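Side-chain contacts in mannosylglycerate hydrolase MGH1-like glycoside hydrolase domain-containing protein (Thermus thermophilus HB8, PDB 4WVA), which hydrolyses mannosylglycerate, a solute made by thermophiles under osmotic stress, to mannose and glycerate, and probably splits glucosylglycerate in the same way: residues G236-A239 / I240-R243; V358-M361 / V362-F366; I262-W265 / I266-E270; H139-Y143 / H144-P148. One frame throughout, in Å; residues are numbered along the deposited sequence.

Contact 1: G236-A239 / I240-R243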
loop_
_atom_site.group_PDB
_atom_site.type_symbol
_atom_site.label_atom_id
_atom_site.label_comp_id
_atom_site.label_asym_id
_atom_site.label_seq_id
_atom_site.Cartn_x
_atom_site.Cartn_y
_atom_site.Cartn_z
ATOM N N GLY A 236 -8.998 13.347 -11.223
ATOM C CA GLY A 236 -8.058 13.297 -12.330
ATOM C C GLY A 236 -6.745 14.014 -12.033
ATOM O O GLY A 236 -5.669 13.431 -12.174
ATOM N N PHE A 237 -6.843 15.280 -11.622
ATOM C CA PHE A 237 -5.689 16.106 -11.286
ATOM C C PHE A 237 -4.840 15.381 -10.251
ATOM O O PHE A 237 -3.648 15.256 -10.393
ATOM C CB PHE A 237 -6.145 17.463 -10.750
ATOM C CG PHE A 237 -5.069 18.510 -10.724
ATOM C CD1 PHE A 237 -4.085 18.489 -9.768
ATOM C CD2 PHE A 237 -5.070 19.551 -11.649
ATOM C CE1 PHE A 237 -3.101 19.458 -9.743
ATOM C CE2 PHE A 237 -4.097 20.522 -11.624
ATOM C CZ PHE A 237 -3.107 20.477 -10.680
ATOM N N ASN A 238 -5.489 14.863 -9.220
ATOM C CA ASN A 238 -4.764 14.222 -8.133
ATOM C C ASN A 238 -4.160 12.871 -8.461
ATOM O O ASN A 238 -3.070 12.545 -7.977
ATOM C CB ASN A 238 -5.644 14.167 -6.883
ATOM C CG ASN A 238 -5.645 15.496 -6.158
ATOM O OD1 ASN A 238 -4.709 15.808 -5.426
ATOM N ND2 ASN A 238 -6.668 16.316 -6.410
ATOM N N ALA A 239 -4.834 12.080 -9.285
ATOM C CA ALA A 239 -4.253 10.821 -9.719
ATOM C C ALA A 239 -3.019 11.090 -10.549
ATOM O O ALA A 239 -1.989 10.415 -10.402
ATOM C CB ALA A 239 -5.247 10.012 -10.518
ATOM N N ILE A 240 -3.114 12.081 -11.429
ATOM C CA ILE A 240 -1.971 12.463 -12.271
ATOM C C ILE A 240 -0.803 13.001 -11.430
ATOM O O ILE A 240 0.379 12.663 -11.672
ATOM C CB ILE A 240 -2.434 13.442 -13.390
ATOM C CG1 ILE A 240 -3.210 12.647 -14.455
ATOM C CG2 ILE A 240 -1.273 14.204 -14.020
ATOM C CD1 ILE A 240 -3.974 13.519 -15.405
ATOM N N LEU A 241 -1.118 13.808 -10.419
ATOM C CA LEU A 241 -0.101 14.307 -9.488
ATOM C C LEU A 241 0.567 13.189 -8.689
ATOM O O LEU A 241 1.783 13.191 -8.509
ATOM C CB LEU A 241 -0.697 15.359 -8.565
ATOM C CG LEU A 241 0.185 15.915 -7.433
ATOM C CD1 LEU A 241 1.507 16.468 -7.946
ATOM C CD2 LEU A 241 -0.566 16.990 -6.668
ATOM N N GLN A 242 -0.214 12.226 -8.207
ATOM C CA GLN A 242 0.375 11.099 -7.476
ATOM C C GLN A 242 1.341 10.341 -8.388
ATOM O O GLN A 242 2.440 9.995 -7.981
ATOM C CB GLN A 242 -0.714 10.174 -6.944
ATOM C CG GLN A 242 -0.215 8.871 -6.307
ATOM C CD GLN A 242 0.465 9.043 -4.947
ATOM O OE1 GLN A 242 0.462 10.122 -4.348
ATOM N NE2 GLN A 242 1.057 7.956 -4.461
ATOM N N ARG A 243 0.913 10.045 -9.619
ATOM C CA ARG A 243 1.805 9.375 -10.563
ATOM C C ARG A 243 3.064 10.205 -10.803
ATOM O O ARG A 243 4.180 9.668 -10.789
ATOM C CB ARG A 243 1.097 9.069 -11.877
ATOM C CG ARG A 243 1.988 8.461 -12.949
ATOM C CD ARG A 243 2.701 7.181 -12.549
ATOM N NE ARG A 243 3.518 6.686 -13.653
ATOM C CZ ARG A 243 3.083 5.875 -14.628
ATOM N NH1 ARG A 243 1.848 5.422 -14.641
ATOM N NH2 ARG A 243 3.904 5.506 -15.596
#
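The flat amide of Asn-238 approaches Leu-241 through OD1, which lies 4.5 Å from the CD2 methyl, while the ring of Phe-237 brings CE1 to 4.7 Å from that same Leu-241 CD2. Neither approach is close. The phenyl ring packs on Leu-142, Pro-105, Val-154 and Ile-156, as suits a large apolar group in the interior. The amide is there for its polarity: OD1 accepts from Val-154 N and ND2 donates to Asp-234 O, so both ends of a buried group are satisfied.

Residues 236-243 form two turns of helix 235-254 in the (alpha/alpha)6 barrel. Ile-240 N donates to Gly-236 O at 3.0 Å, and Leu-241 N to Phe-237 O at 2.9 Å. Ile-240 has CG1 beside its backbone N (chi1 -74°), which lays that branch against the backbone, with CG1 3.4 Å from Gly-236 O. Its CD1 follows, 3.6 Å from the same oxygen. Having no side chain, Gly-236 puts nothing but backbone next to this branched residue, whose side chain reaches within about 4 Å of the side chain of Trp-34, a probable substrate-binding residue. Leu-241 instead swings CG anti to the backbone N (chi1 175°); its CD1 meets His-139 and Leu-142, and CD2 lies against Tyr-143 OH.

Contact 2: V358-M361 / V362-F366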
loop_
_atom_site.group_PDB
_atom_site.type_symbol
_atom_site.label_atom_id
_atom_site.label_comp_id
_atom_site.label_asym_id
_atom_site.label_seq_id
_atom_site.Cartn_x
_atom_site.Cartn_y
_atom_site.Cartn_z
ATOM N N VAL A 358 -6.869 10.188 -22.426
ATOM C CA VAL A 358 -7.471 9.445 -21.318
ATOM C C VAL A 358 -7.521 7.944 -21.650
ATOM O O VAL A 358 -7.223 7.107 -20.784
ATOM C CB VAL A 358 -8.851 10.016 -20.924
ATOM C CG1 VAL A 358 -9.490 9.172 -19.832
ATOM C CG2 VAL A 358 -8.682 11.460 -20.461
ATOM N N ASN A 359 -7.860 7.577 -22.889
ATOM C CA ASN A 359 -7.759 6.162 -23.272
ATOM C C ASN A 359 -6.358 5.630 -22.979
ATOM O O ASN A 359 -6.186 4.507 -22.479
ATOM C CB ASN A 359 -8.035 5.934 -24.769
ATOM C CG ASN A 359 -9.494 5.642 -25.087
ATOM O OD1 ASN A 359 -9.820 4.762 -25.950
ATOM N ND2 ASN A 359 -10.364 6.330 -24.446
ATOM N N TRP A 360 -5.347 6.425 -23.343
ATOM C CA TRP A 360 -3.953 6.036 -23.136
ATOM C C TRP A 360 -3.600 5.881 -21.641
ATOM O O TRP A 360 -3.063 4.831 -21.237
ATOM C CB TRP A 360 -3.013 6.999 -23.860
ATOM C CG TRP A 360 -1.578 6.645 -23.613
ATOM C CD1 TRP A 360 -0.878 5.601 -24.164
ATOM C CD2 TRP A 360 -0.690 7.303 -22.718
ATOM N NE1 TRP A 360 0.399 5.582 -23.657
ATOM C CE2 TRP A 360 0.539 6.610 -22.767
ATOM C CE3 TRP A 360 -0.805 8.422 -21.880
ATOM C CZ2 TRP A 360 1.638 6.993 -22.007
ATOM C CZ3 TRP A 360 0.293 8.805 -21.127
ATOM C CH2 TRP A 360 1.499 8.088 -21.196
ATOM N N MET A 361 -3.922 6.881 -20.815
ATOM C CA MET A 361 -3.571 6.784 -19.390
ATOM C C MET A 361 -4.303 5.625 -18.721
ATOM O O MET A 361 -3.735 4.916 -17.890
ATOM C CB MET A 361 -3.871 8.065 -18.630
ATOM C CG MET A 361 -2.948 9.207 -18.982
ATOM S SD MET A 361 -3.264 10.725 -18.055
ATOM C CE MET A 361 -4.736 11.330 -18.855
ATOM N N VAL A 362 -5.570 5.441 -19.066
ATOM C CA VAL A 362 -6.370 4.374 -18.460
ATOM C C VAL A 362 -5.924 2.985 -18.946
ATOM O O VAL A 362 -5.887 2.055 -18.158
ATOM C CB VAL A 362 -7.877 4.626 -18.664
ATOM C CG1 VAL A 362 -8.709 3.480 -18.119
ATOM C CG2 VAL A 362 -8.259 5.922 -17.989
ATOM N N ALA A 363 -5.573 2.855 -20.227
ATOM C CA ALA A 363 -4.983 1.602 -20.726
ATOM C C ALA A 363 -3.677 1.275 -20.012
ATOM O O ALA A 363 -3.454 0.131 -19.621
ATOM C CB ALA A 363 -4.739 1.684 -22.224
ATOM N N GLU A 364 -2.815 2.277 -19.859
ATOM C CA GLU A 364 -1.575 2.134 -19.089
ATOM C C GLU A 364 -1.889 1.580 -17.693
ATOM O O GLU A 364 -1.247 0.640 -17.243
ATOM C CB GLU A 364 -0.841 3.477 -18.987
ATOM C CG GLU A 364 -0.038 3.818 -20.228
ATOM C CD GLU A 364 1.313 3.138 -20.263
ATOM O OE1 GLU A 364 1.909 2.955 -19.181
ATOM O OE2 GLU A 364 1.819 2.843 -21.367
ATOM N N GLY A 365 -2.860 2.190 -17.016
ATOM C CA GLY A 365 -3.226 1.776 -15.654
ATOM C C GLY A 365 -3.757 0.356 -15.633
ATOM O O GLY A 365 -3.337 -0.460 -14.807
ATOM N N PHE A 366 -4.670 0.034 -16.545
ATOM C CA PHE A 366 -5.210 -1.314 -16.567
ATOM C C PHE A 366 -4.130 -2.353 -16.845
ATOM O O PHE A 366 -4.123 -3.423 -16.215
ATOM C CB PHE A 366 -6.384 -1.451 -17.537
ATOM C CG PHE A 366 -7.714 -1.048 -16.955
ATOM C CD1 PHE A 366 -8.199 -1.658 -15.789
ATOM C CD2 PHE A 366 -8.507 -0.101 -17.578
ATOM C CE1 PHE A 366 -9.414 -1.304 -15.260
ATOM C CE2 PHE A 366 -9.741 0.242 -17.057
ATOM C CZ PHE A 366 -10.200 -0.362 -15.898
HETATM O O HOH W 1 1.951 3.111 -24.101
#
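Val-362 N donates to Val-358 O at 2.9 Å, and the same i to i+4 pattern joins Ala-363 to Asn-359, Glu-364 to Trp-360 and Gly-365 to Met-361: an unbroken run of alpha-helix within helix 356-368 of the (alpha/alpha)6 barrel. One turn apart, Val-358 and Val-362 lie side by side, CG1 of the first 3.9 Å from CG2 of the second, compact apolar groups suited to a buried helix flank.

The more distinctive pair is Trp-360 and Glu-364. With CG beside the backbone N (chi1 -80°) and a second bend at chi2, the glutamate folds back over one face of the indole. Its CG stands 4.1 Å from the centroid of the five-membered ring, a CH-pi contact displaced toward the rim, and 3.8 Å from Trp-360 CE2. At the ring edge, in plane, a water accepts from Trp-360 NE1 at 3.0 Å and donates to Glu-364 OE2 at 2.8 Å. Trp-418 meets the indole edge-to-face. A leucine in place of Trp-360 would probably leave the bridging water without its donor and take away the face on which Glu-364 CG rests.

Glu-364 OE1 is held separately, by a salt bridge to Arg-367. The carboxylate is thus gripped through both oxygens while its methylene packs on the ring, and the salt bridge and the donated water bond are likely to favour the ionised form.

Contact 3: I262-W265 / I266-E270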
loop_
_atom_site.group_PDB
_atom_site.type_symbol
_atom_site.label_atom_id
_atom_site.label_comp_id
_atom_site.label_asym_id
_atom_site.label_seq_id
_atom_site.Cartn_x
_atom_site.Cartn_y
_atom_site.Cartn_z
ATOM N N ILE A 262 9.560 14.819 -1.461
ATOM C CA ILE A 262 8.705 14.112 -2.424
ATOM C C ILE A 262 8.089 12.857 -1.784
ATOM O O ILE A 262 6.931 12.530 -2.026
ATOM C CB ILE A 262 9.507 13.704 -3.676
ATOM C CG1 ILE A 262 10.195 14.906 -4.328
ATOM C CG2 ILE A 262 8.585 13.053 -4.702
ATOM C CD1 ILE A 262 11.287 14.507 -5.302
ATOM N N GLU A 263 8.863 12.155 -0.955
ATOM C CA GLU A 263 8.349 10.982 -0.270
ATOM C C GLU A 263 7.103 11.326 0.566
ATOM O O GLU A 263 6.139 10.563 0.589
ATOM C CB GLU A 263 9.415 10.353 0.632
ATOM C CG GLU A 263 10.637 9.813 -0.102
ATOM C CD GLU A 263 11.846 9.666 0.800
ATOM O OE1 GLU A 263 11.684 9.596 2.038
ATOM O OE2 GLU A 263 12.965 9.637 0.268
ATOM N N GLU A 264 7.133 12.466 1.244
ATOM C CA GLU A 264 5.972 12.890 2.031
ATOM C C GLU A 264 4.769 13.138 1.133
ATOM O O GLU A 264 3.657 12.718 1.461
ATOM C CB GLU A 264 6.279 14.129 2.869
ATOM C CG GLU A 264 7.614 14.032 3.586
ATOM C CD GLU A 264 7.665 14.750 4.916
ATOM O OE1 GLU A 264 6.783 15.599 5.184
ATOM O OE2 GLU A 264 8.604 14.446 5.692
ATOM N N TRP A 265 4.987 13.763 -0.025
ATOM C CA TRP A 265 3.879 13.998 -0.946
ATOM C C TRP A 265 3.270 12.674 -1.401
ATOM O O TRP A 265 2.042 12.534 -1.533
ATOM C CB TRP A 265 4.309 14.789 -2.187
ATOM C CG TRP A 265 4.907 16.144 -1.899
ATOM C CD1 TRP A 265 4.664 16.943 -0.826
ATOM C CD2 TRP A 265 5.820 16.865 -2.736
ATOM N NE1 TRP A 265 5.372 18.114 -0.937
ATOM C CE2 TRP A 265 6.091 18.092 -2.101
ATOM C CE3 TRP A 265 6.434 16.596 -3.961
ATOM C CZ2 TRP A 265 6.971 19.029 -2.638
ATOM C CZ3 TRP A 265 7.295 17.533 -4.492
ATOM C CH2 TRP A 265 7.558 18.735 -3.826
ATOM N N ILE A 266 4.131 11.715 -1.678
ATOM C CA ILE A 266 3.688 10.410 -2.170
ATOM C C ILE A 266 2.837 9.679 -1.114
ATOM O O ILE A 266 1.764 9.153 -1.408
ATOM C CB ILE A 266 4.912 9.555 -2.565
ATOM C CG1 ILE A 266 5.573 10.137 -3.826
ATOM C CG2 ILE A 266 4.498 8.112 -2.782
ATOM C CD1 ILE A 266 6.897 9.514 -4.199
ATOM N N VAL A 267 3.341 9.630 0.108
ATOM C CA VAL A 267 2.701 8.861 1.160
ATOM C C VAL A 267 1.378 9.496 1.558
ATOM O O VAL A 267 0.372 8.813 1.636
ATOM C CB VAL A 267 3.651 8.692 2.353
ATOM C CG1 VAL A 267 2.953 8.061 3.543
ATOM C CG2 VAL A 267 4.833 7.851 1.902
ATOM N N ARG A 268 1.377 10.811 1.739
ATOM C CA ARG A 268 0.133 11.515 2.075
ATOM C C ARG A 268 -0.842 11.534 0.904
ATOM O O ARG A 268 -2.051 11.459 1.099
ATOM C CB ARG A 268 0.439 12.915 2.624
ATOM C CG ARG A 268 1.273 12.822 3.888
ATOM C CD ARG A 268 1.699 14.136 4.515
ATOM N NE ARG A 268 2.704 13.883 5.573
ATOM C CZ ARG A 268 2.446 13.505 6.831
ATOM N NH1 ARG A 268 1.202 13.340 7.273
ATOM N NH2 ARG A 268 3.451 13.316 7.682
ATOM N N GLY A 269 -0.321 11.587 -0.323
ATOM C CA GLY A 269 -1.159 11.530 -1.496
ATOM C C GLY A 269 -1.821 10.201 -1.733
ATOM O O GLY A 269 -2.927 10.140 -2.289
ATOM N N GLU A 270 -1.166 9.122 -1.313
ATOM C CA GLU A 270 -1.738 7.806 -1.459
ATOM C C GLU A 270 -2.954 7.687 -0.543
ATOM O O GLU A 270 -3.983 7.118 -0.917
ATOM C CB GLU A 270 -0.700 6.747 -1.092
ATOM C CG GLU A 270 -1.188 5.339 -1.357
ATOM C CD GLU A 270 -0.072 4.330 -1.336
ATOM O OE1 GLU A 270 1.064 4.704 -0.967
ATOM O OE2 GLU A 270 -0.345 3.161 -1.685
#
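Ile-266 lays its CD1 methyl 4.0 Å from CG2 of Ile-262, the residue one helical turn earlier. The carbon before it, CG1, sits 3.3 Å from Ile-262 O, because chi1 of -70° places that branch beside the backbone N. An alanine in place of Ile-266 would probably open a gap beside Ile-262 CG2 and lose the apolar cover on this flank. Ile-262 CA stands 3.5 Å above the plane of the Trp-265 ring, toward its rim. On another flank, the stem of Arg-268 runs past the carbonyl of Glu-264, CB and CG each 3.4 Å from its oxygen. The charges of this pair stay apart, Glu-264 OE1 being 4.4 Å from Arg-268 NE, too far for a salt bridge.

What fixes the arginine comes from another chain: NH1 pairs with the carboxylate of Glu-263 of the third subunit, and Glu-263 of this chain pairs likewise with Arg-268 of the second subunit. Val-267, short and apolar, packs on its counterpart in both other subunits, so this face of helix 260-275 lies in the trimer interface. The Trp-265 ring stacks with Tyr-143 of helix 121-146. Ile-266 faces Asn-245, Arg-246 and Tyr-249 of helix 235-254, so helix 260-275 sits against both of these helices and the subunit interface.

Contact 4: H139-Y143 / H144-P148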
loop_
_atom_site.group_PDB
_atom_site.type_symbol
_atom_site.label_atom_id
_atom_site.label_comp_id
_atom_site.label_asym_id
_atom_site.label_seq_id
_atom_site.Cartn_x
_atom_site.Cartn_y
_atom_site.Cartn_z
ATOM N N HIS A 139 5.779 21.265 -8.168
ATOM C CA HIS A 139 5.089 20.401 -7.226
ATOM C C HIS A 139 4.998 21.103 -5.860
ATOM O O HIS A 139 3.954 21.094 -5.213
ATOM C CB HIS A 139 5.804 19.064 -7.104
ATOM C CG HIS A 139 5.548 18.111 -8.237
ATOM N ND1 HIS A 139 5.610 18.461 -9.575
ATOM C CD2 HIS A 139 5.254 16.797 -8.210
ATOM C CE1 HIS A 139 5.353 17.390 -10.317
ATOM N NE2 HIS A 139 5.160 16.365 -9.510
ATOM N N ARG A 140 6.078 21.744 -5.447
ATOM C CA ARG A 140 6.065 22.474 -4.184
ATOM C C ARG A 140 4.997 23.571 -4.156
ATOM O O ARG A 140 4.306 23.736 -3.156
ATOM C CB ARG A 140 7.439 23.055 -3.905
ATOM C CG ARG A 140 7.532 23.729 -2.560
ATOM C CD ARG A 140 8.915 24.284 -2.376
ATOM N NE ARG A 140 9.930 23.231 -2.364
ATOM C CZ ARG A 140 10.955 23.127 -3.194
ATOM N NH1 ARG A 140 11.158 24.016 -4.169
ATOM N NH2 ARG A 140 11.812 22.126 -3.022
ATOM N N TRP A 141 4.887 24.332 -5.253
ATOM C CA TRP A 141 3.857 25.340 -5.394
ATOM C C TRP A 141 2.463 24.738 -5.248
ATOM O O TRP A 141 1.596 25.308 -4.587
ATOM C CB TRP A 141 4.003 26.093 -6.742
ATOM C CG TRP A 141 2.943 27.102 -6.903
ATOM C CD1 TRP A 141 2.970 28.385 -6.438
ATOM C CD2 TRP A 141 1.658 26.916 -7.494
ATOM N NE1 TRP A 141 1.786 29.010 -6.704
ATOM C CE2 TRP A 141 0.958 28.136 -7.352
ATOM C CE3 TRP A 141 1.023 25.842 -8.132
ATOM C CZ2 TRP A 141 -0.332 28.313 -7.833
ATOM C CZ3 TRP A 141 -0.263 26.024 -8.601
ATOM C CH2 TRP A 141 -0.922 27.244 -8.447
ATOM N N LEU A 142 2.224 23.599 -5.894
ATOM C CA LEU A 142 0.930 22.972 -5.805
ATOM C C LEU A 142 0.508 22.740 -4.351
ATOM O O LEU A 142 -0.589 23.111 -3.974
ATOM C CB LEU A 142 0.894 21.655 -6.609
ATOM C CG LEU A 142 0.892 21.769 -8.125
ATOM C CD1 LEU A 142 1.141 20.397 -8.743
ATOM C CD2 LEU A 142 -0.416 22.336 -8.651
ATOM N N TYR A 143 1.371 22.144 -3.537
ATOM C CA TYR A 143 1.019 21.897 -2.131
ATOM C C TYR A 143 0.933 23.182 -1.317
ATOM O O TYR A 143 0.024 23.346 -0.516
ATOM C CB TYR A 143 1.976 20.897 -1.490
ATOM C CG TYR A 143 1.828 19.554 -2.138
ATOM C CD1 TYR A 143 0.699 18.789 -1.909
ATOM C CD2 TYR A 143 2.772 19.079 -3.032
ATOM C CE1 TYR A 143 0.535 17.571 -2.520
ATOM C CE2 TYR A 143 2.608 17.866 -3.666
ATOM C CZ TYR A 143 1.501 17.110 -3.402
ATOM O OH TYR A 143 1.292 15.903 -4.016
ATOM N N HIS A 144 1.855 24.106 -1.544
ATOM C CA HIS A 144 1.843 25.361 -0.777
ATOM C C HIS A 144 0.588 26.183 -1.069
ATOM O O HIS A 144 -0.034 26.728 -0.150
ATOM C CB HIS A 144 3.097 26.196 -1.080
ATOM C CG HIS A 144 3.184 27.481 -0.296
ATOM N ND1 HIS A 144 2.984 28.720 -0.868
ATOM C CD2 HIS A 144 3.456 27.713 1.011
ATOM C CE1 HIS A 144 3.123 29.661 0.050
ATOM N NE2 HIS A 144 3.413 29.076 1.199
ATOM N N ALA A 145 0.222 26.298 -2.348
ATOM C CA ALA A 145 -0.908 27.124 -2.733
ATOM C C ALA A 145 -2.250 26.396 -2.615
ATOM O O ALA A 145 -3.287 27.009 -2.329
ATOM C CB ALA A 145 -0.702 27.635 -4.143
ATOM N N ARG A 146 -2.252 25.087 -2.874
ATOM C CA ARG A 146 -3.503 24.365 -3.069
ATOM C C ARG A 146 -3.770 23.232 -2.070
ATOM O O ARG A 146 -4.775 22.549 -2.191
ATOM C CB ARG A 146 -3.591 23.827 -4.500
ATOM C CG ARG A 146 -3.379 24.903 -5.554
ATOM C CD ARG A 146 -4.492 25.937 -5.534
ATOM N NE ARG A 146 -4.396 26.862 -6.682
ATOM C CZ ARG A 146 -4.823 26.576 -7.908
ATOM N NH1 ARG A 146 -5.387 25.411 -8.168
ATOM N NH2 ARG A 146 -4.687 27.467 -8.894
ATOM N N ASP A 147 -2.901 23.066 -1.077
ATOM C CA ASP A 147 -3.137 22.113 0.000
ATOM C C ASP A 147 -2.742 22.727 1.349
ATOM O O ASP A 147 -1.882 22.187 2.050
ATOM C CB ASP A 147 -2.376 20.810 -0.259
ATOM C CG ASP A 147 -2.705 19.727 0.753
ATOM O OD1 ASP A 147 -3.805 19.782 1.352
ATOM O OD2 ASP A 147 -1.857 18.831 0.918
ATOM N N PRO A 148 -3.398 23.835 1.719
ATOM C CA PRO A 148 -3.074 24.553 2.959
ATOM C C PRO A 148 -3.378 23.752 4.232
ATOM O O PRO A 148 -2.766 24.021 5.279
ATOM C CB PRO A 148 -3.957 25.807 2.877
ATOM C CG PRO A 148 -5.069 25.455 1.971
ATOM C CD PRO A 148 -4.432 24.543 0.948
#
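Ala-145 N donates to Trp-141 O at 2.8 Å in a nearly straight bond (165°) close to the C-terminal end of helix 121-146 of the (alpha/alpha)6 barrel. The same pair meets through side chains. Ala-145 CB lies over one face of the indole, 4.0 Å from the centroid of the five-membered ring in a CH-pi contact, and it is 3.6 Å from Trp-141 CE2. The ring reaches this position because Trp-141 CG is anti to the backbone N (chi1 179°), carrying the indole along the helix toward its end. A small methyl suits a site so close to the aromatic face.

Arg-146 comes to the same ring at its edge. Its NH2 is 3.8 Å from Trp-141 CH2, and the guanidinium turns a face to that carbon, the two planes being 66° apart. The polar end is spoken for elsewhere: NH2 makes a salt bridge to Glu-161, and NH1 donates to Val-155 O.

Next comes the exit from the helix. Asp-147, the first residue to leave helical backbone angles, gives its N to Tyr-143 O at 3.0 Å, arriving above the carbonyl plane in a bent bond. Its OD2 lies 3.8 Å from Tyr-143 CD1 at the phenol edge. The carboxylate ties down the chain that follows through Thr-151 OG1 and Gly-152 N, while Tyr-143 OH bonds Asn-245 ND2 of helix 235-254.

Arginine and aspartate are therefore buried with partners for their polar ends, and the salt bridge to Glu-161 probably offsets the charge of the guanidinium.

Overall arrangement
Along the chain the order is contact 4, contact 1, contact 3, contact 2, on helices 121-146, 235-254, 260-275 and 356-368 of the (alpha/alpha)6 barrel. Contact 1 lies nearest the centre of the chain and touches all the others, with centre-to-centre distances of about 13, 12 and 14 Å to contacts 2, 3 and 4. Ile-240 CD1 meets Met-361 SD there at 3.9 Å, and Phe-237 CZ meets Leu-142 CD2 at 3.8 Å. Contacts 3 and 4 also touch, about 13 Å between centres, whereas contact 2 stays about 14 and 13 Å from them at the nearest atoms. The packing thus runs from near probable substrate-binding residues, beside contacts 1 and 2, to the trimer interface at contact 3.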